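Local coordinates for dihydroxyacetone kinase (Citrobacter freundii, PDB 1UN8), which phosphorylates dihydroxyacetone at the expense of ATP, working as a homodimer that depends on divalent magnesium or calcium, at residues L244-V256 / F303-E315. Residues are numbered along the deposited sequence; the frame is centred on the assembly and turned at random.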
loop_
_atom_site.group_PDB
_atom_site.type_symbol
_atom_site.label_atom_id
_atom_site.label_comp_id
_atom_site.label_asym_id
_atom_site.label_seq_id
_atom_site.Cartn_x
_atom_site.Cartn_y
_atom_site.Cartn_z
ATOM N N LEU A 244 -5.779 22.517 8.085
ATOM C CA LEU A 244 -5.464 21.879 9.353
ATOM C C LEU A 244 -5.103 22.958 10.364
ATOM O O LEU A 244 -5.577 22.931 11.499
ATOM C CB LEU A 244 -4.302 20.899 9.199
ATOM C CG LEU A 244 -4.666 19.490 8.713
ATOM C CD1 LEU A 244 -3.407 18.704 8.408
ATOM C CD2 LEU A 244 -5.487 18.774 9.770
ATOM N N LEU A 245 -4.277 23.919 9.948
ATOM C CA LEU A 245 -3.869 24.994 10.839
ATOM C C LEU A 245 -5.047 25.836 11.318
ATOM O O LEU A 245 -5.071 26.286 12.467
ATOM C CB LEU A 245 -2.833 25.895 10.161
ATOM C CG LEU A 245 -1.405 25.345 10.131
ATOM C CD1 LEU A 245 -0.470 26.351 9.491
ATOM C CD2 LEU A 245 -0.947 25.022 11.546
ATOM N N ALA A 246 -6.021 26.041 10.443
ATOM C CA ALA A 246 -7.191 26.827 10.801
ATOM C C ALA A 246 -8.029 26.127 11.872
ATOM O O ALA A 246 -8.778 26.778 12.603
ATOM C CB ALA A 246 -8.042 27.094 9.562
ATOM N N ALA A 247 -7.905 24.808 11.977
ATOM C CA ALA A 247 -8.681 24.077 12.965
ATOM C C ALA A 247 -7.895 23.799 14.231
ATOM O O ALA A 247 -8.473 23.556 15.279
ATOM C CB ALA A 247 -9.176 22.777 12.375
ATOM N N LEU A 248 -6.574 23.840 14.132
ATOM C CA LEU A 248 -5.719 23.573 15.276
ATOM C C LEU A 248 -5.526 24.801 16.140
ATOM O O LEU A 248 -5.753 25.918 15.689
ATOM C CB LEU A 248 -4.348 23.102 14.792
ATOM C CG LEU A 248 -4.240 21.711 14.164
ATOM C CD1 LEU A 248 -2.983 21.627 13.298
ATOM C CD2 LEU A 248 -4.229 20.662 15.271
ATOM N N PRO A 249 -5.121 24.608 17.410
ATOM C CA PRO A 249 -4.890 25.744 18.307
ATOM C C PRO A 249 -3.750 26.531 17.657
ATOM O O PRO A 249 -2.961 25.954 16.908
ATOM C CB PRO A 249 -4.456 25.068 19.601
ATOM C CG PRO A 249 -5.203 23.787 19.570
ATOM C CD PRO A 249 -5.027 23.337 18.148
ATOM N N GLU A 250 -3.638 27.826 17.927
ATOM C CA GLU A 250 -2.576 28.588 17.289
ATOM C C GLU A 250 -1.184 28.235 17.812
ATOM O O GLU A 250 -0.178 28.629 17.221
ATOM C CB GLU A 250 -2.835 30.092 17.416
ATOM C CG GLU A 250 -2.253 30.741 18.653
ATOM C CD GLU A 250 -2.427 32.248 18.642
ATOM O OE1 GLU A 250 -3.593 32.705 18.703
ATOM O OE2 GLU A 250 -1.403 32.968 18.563
ATOM N N THR A 251 -1.114 27.490 18.910
ATOM C CA THR A 251 0.180 27.088 19.448
ATOM C C THR A 251 0.107 25.690 20.039
ATOM O O THR A 251 -0.977 25.193 20.358
ATOM C CB THR A 251 0.693 28.049 20.560
ATOM O OG1 THR A 251 -0.097 27.886 21.744
ATOM C CG2 THR A 251 0.632 29.502 20.093
ATOM N N GLY A 252 1.274 25.068 20.189
ATOM C CA GLY A 252 1.346 23.725 20.745
ATOM C C GLY A 252 2.038 22.724 19.828
ATOM O O GLY A 252 2.002 22.858 18.602
ATOM N N ARG A 253 2.673 21.721 20.428
ATOM C CA ARG A 253 3.365 20.695 19.670
ATOM C C ARG A 253 2.346 19.752 19.032
ATOM O O ARG A 253 1.203 19.640 19.493
ATOM C CB ARG A 253 4.332 19.921 20.574
ATOM C CG ARG A 253 5.357 20.808 21.287
ATOM C CD ARG A 253 5.985 21.817 20.342
ATOM N NE ARG A 253 6.843 21.191 19.339
ATOM C CZ ARG A 253 7.441 21.860 18.355
ATOM N NH1 ARG A 253 7.268 23.172 18.253
ATOM N NH2 ARG A 253 8.212 21.225 17.478
ATOM N N LEU A 254 2.780 19.070 17.973
ATOM C CA LEU A 254 1.913 18.174 17.220
ATOM C C LEU A 254 2.541 16.872 16.752
ATOM O O LEU A 254 3.724 16.778 16.453
ATOM C CB LEU A 254 1.395 18.872 15.943
ATOM C CG LEU A 254 0.681 20.223 16.064
ATOM C CD1 LEU A 254 0.700 20.959 14.741
ATOM C CD2 LEU A 254 -0.749 20.027 16.533
ATOM N N ALA A 255 1.697 15.872 16.700
ATOM C CA ALA A 255 2.067 14.572 16.169
ATOM C C ALA A 255 1.245 14.504 14.869
ATOM O O ALA A 255 0.049 14.792 14.903
ATOM C CB ALA A 255 1.697 13.426 17.106
ATOM N N VAL A 256 1.835 14.131 13.743
ATOM C CA VAL A 256 1.088 14.059 12.493
ATOM C C VAL A 256 1.153 12.673 11.875
ATOM O O VAL A 256 2.235 12.088 11.727
ATOM C CB VAL A 256 1.617 15.098 11.465
ATOM C CG1 VAL A 256 1.008 14.865 10.093
ATOM C CG2 VAL A 256 1.312 16.508 11.956
ATOM N N PHE A 303 -4.689 10.070 0.228
ATOM C CA PHE A 303 -4.001 9.964 1.511
ATOM C C PHE A 303 -4.657 10.923 2.478
ATOM O O PHE A 303 -5.407 11.799 2.059
ATOM C CB PHE A 303 -2.509 10.300 1.355
ATOM C CG PHE A 303 -2.236 11.740 1.002
ATOM C CD1 PHE A 303 -2.128 12.714 2.004
ATOM C CD2 PHE A 303 -2.106 12.133 -0.334
ATOM C CE1 PHE A 303 -1.896 14.058 1.683
ATOM C CE2 PHE A 303 -1.874 13.475 -0.671
ATOM C CZ PHE A 303 -1.770 14.438 0.338
ATOM N N SER A 304 -4.412 10.749 3.772
ATOM C CA SER A 304 -4.979 11.668 4.750
ATOM C C SER A 304 -3.901 12.149 5.691
ATOM O O SER A 304 -2.894 11.475 5.890
ATOM C CB SER A 304 -6.137 11.006 5.499
ATOM O OG SER A 304 -5.689 9.885 6.241
ATOM N N LEU A 305 -4.105 13.341 6.233
ATOM C CA LEU A 305 -3.182 13.921 7.183
ATOM C C LEU A 305 -3.947 14.173 8.470
ATOM O O LEU A 305 -4.957 14.884 8.469
ATOM C CB LEU A 305 -2.632 15.237 6.656
ATOM C CG LEU A 305 -1.681 15.117 5.476
ATOM C CD1 LEU A 305 -1.347 16.503 4.943
ATOM C CD2 LEU A 305 -0.429 14.377 5.915
ATOM N N THR A 306 -3.481 13.564 9.560
ATOM C CA THR A 306 -4.112 13.746 10.865
ATOM C C THR A 306 -3.162 14.414 11.854
ATOM O O THR A 306 -2.041 13.946 12.066
ATOM C CB THR A 306 -4.553 12.426 11.490
ATOM O OG1 THR A 306 -5.535 11.802 10.667
ATOM C CG2 THR A 306 -5.152 12.681 12.854
ATOM N N ALA A 307 -3.616 15.510 12.448
ATOM C CA ALA A 307 -2.828 16.231 13.435
ATOM C C ALA A 307 -3.511 16.077 14.789
ATOM O O ALA A 307 -4.722 16.265 14.908
ATOM C CB ALA A 307 -2.732 17.706 13.060
ATOM N N ILE A 308 -2.731 15.691 15.791
ATOM C CA ILE A 308 -3.225 15.551 17.158
ATOM C C ILE A 308 -2.383 16.463 18.053
ATOM O O ILE A 308 -1.150 16.441 17.984
ATOM C CB ILE A 308 -3.114 14.105 17.672
ATOM C CG1 ILE A 308 -3.526 14.067 19.136
ATOM C CG2 ILE A 308 -1.690 13.574 17.501
ATOM C CD1 ILE A 308 -4.624 13.069 19.431
ATOM N N VAL A 309 -3.051 17.272 18.874
ATOM C CA VAL A 309 -2.366 18.200 19.768
ATOM C C VAL A 309 -1.740 17.451 20.928
ATOM O O VAL A 309 -2.402 16.669 21.603
ATOM C CB VAL A 309 -3.343 19.257 20.329
ATOM C CG1 VAL A 309 -2.600 20.214 21.249
ATOM C CG2 VAL A 309 -3.996 20.017 19.186
ATOM N N LEU A 310 -0.458 17.691 21.161
ATOM C CA LEU A 310 0.239 17.018 22.243
ATOM C C LEU A 310 0.123 17.769 23.569
ATOM O O LEU A 310 1.058 18.433 24.010
ATOM C CB LEU A 310 1.708 16.832 21.867
ATOM C CG LEU A 310 1.952 16.038 20.582
ATOM C CD1 LEU A 310 3.443 15.992 20.280
ATOM C CD2 LEU A 310 1.386 14.638 20.738
ATOM N N GLU A 311 -1.042 17.673 24.192
ATOM C CA GLU A 311 -1.278 18.311 25.476
ATOM C C GLU A 311 -1.511 17.200 26.495
ATOM O O GLU A 311 -2.046 16.139 26.164
ATOM C CB GLU A 311 -2.522 19.221 25.433
ATOM C CG GLU A 311 -2.422 20.493 24.574
ATOM C CD GLU A 311 -1.420 21.520 25.097
ATOM O OE1 GLU A 311 -1.399 21.756 26.323
ATOM O OE2 GLU A 311 -0.663 22.106 24.285
ATOM N N GLU A 312 -1.095 17.445 27.730
ATOM C CA GLU A 312 -1.295 16.489 28.806
ATOM C C GLU A 312 -0.732 15.100 28.525
ATOM O O GLU A 312 0.400 14.936 28.064
ATOM C CB GLU A 312 -2.796 16.369 29.110
ATOM C CG GLU A 312 -3.539 17.704 29.278
ATOM C CD GLU A 312 -3.121 18.482 30.525
ATOM O OE1 GLU A 312 -3.222 17.926 31.646
ATOM O OE2 GLU A 312 -2.698 19.655 30.386
ATOM N N SER A 313 -1.561 14.102 28.803
ATOM C CA SER A 313 -1.206 12.705 28.643
ATOM C C SER A 313 -1.142 12.185 27.207
ATOM O O SER A 313 -0.652 11.082 26.972
ATOM C CB SER A 313 -2.195 11.852 29.440
ATOM O OG SER A 313 -2.171 12.191 30.813
ATOM N N ILE A 314 -1.636 12.960 26.248
ATOM C CA ILE A 314 -1.644 12.515 24.859
ATOM C C ILE A 314 -0.300 11.948 24.400
ATOM O O ILE A 314 -0.207 10.772 24.053
ATOM C CB ILE A 314 -2.080 13.668 23.883
ATOM C CG1 ILE A 314 -3.565 13.993 24.073
ATOM C CG2 ILE A 314 -1.825 13.265 22.437
ATOM C CD1 ILE A 314 -4.488 12.845 23.760
ATOM N N GLU A 315 0.739 12.779 24.405
ATOM C CA GLU A 315 2.053 12.342 23.943
ATOM C C GLU A 315 2.586 11.105 24.659
ATOM O O GLU A 315 3.144 10.210 24.030
ATOM C CB GLU A 315 3.063 13.481 24.067
ATOM C CG GLU A 315 4.372 13.185 23.369
ATOM C CD GLU A 315 5.403 14.267 23.584
ATOM O OE1 GLU A 315 6.409 14.308 22.845
ATOM O OE2 GLU A 315 5.210 15.073 24.509
#
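Leu310 lays its CD1 methyl against the flat backbone of Leu254, 3.7 Å from Leu254 C, while CD2 reaches the methyl of Ala255. On that same methyl sits Ile308 CG2. With Ile308 CG1 anti to the backbone N (chi1 175°), CG2 falls between N and the carbonyl carbon and lies just 3.4 Å from Ala255 CB, a tight fit. Beyond the contact, the Phe303 ring has Leu305 of its own strand in plane at its edge and makes an edge-to-face contact with Phe5 of the second subunit.

Three backbone hydrogen bonds join the segments. Ala255 and Ile308 exchange a pair, Ala255 N to Ile308 O at 3.2 Å and Ile308 N back to Ala255 O. Leu310 N gives the third to Arg253 O at 3.1 Å, approaching from above the carbonyl plane, 39° out of it.

These are neighbouring antiparallel strands, 254-260 and 301-309, in the mixed sheet of the Dak1 domain; the axes of 254-256 and 303-309 run at 157°. Strand 186-192 flanks 301-309 on its other side, where Thr306 OG1 hydrogen-bonds Ser188. One residue past the Ala255-Ile308 pair, the CA-H of Val256 points to Thr306 O, 3.2 Å from Val256 CA.

The face carrying Leu254, Val256, Ala307 and Val309 is covered by the end of helix 233-247 and the chain leaving it. Leu244 crosses Leu305 at about a right angle, Leu244 CD1 to Leu305 CB 4.0 Å. Leu248 straddles two residues, with CD1 3.9 Å from Ala307 CB and CD2 on Val309 CG2. Pro249 CD then presses on Val309 CG2 from 3.6 Å. Arg253 leaves the strand pair: its bent side chain runs to Asp286 in a salt bridge, keeping only CB against Leu310 CD1.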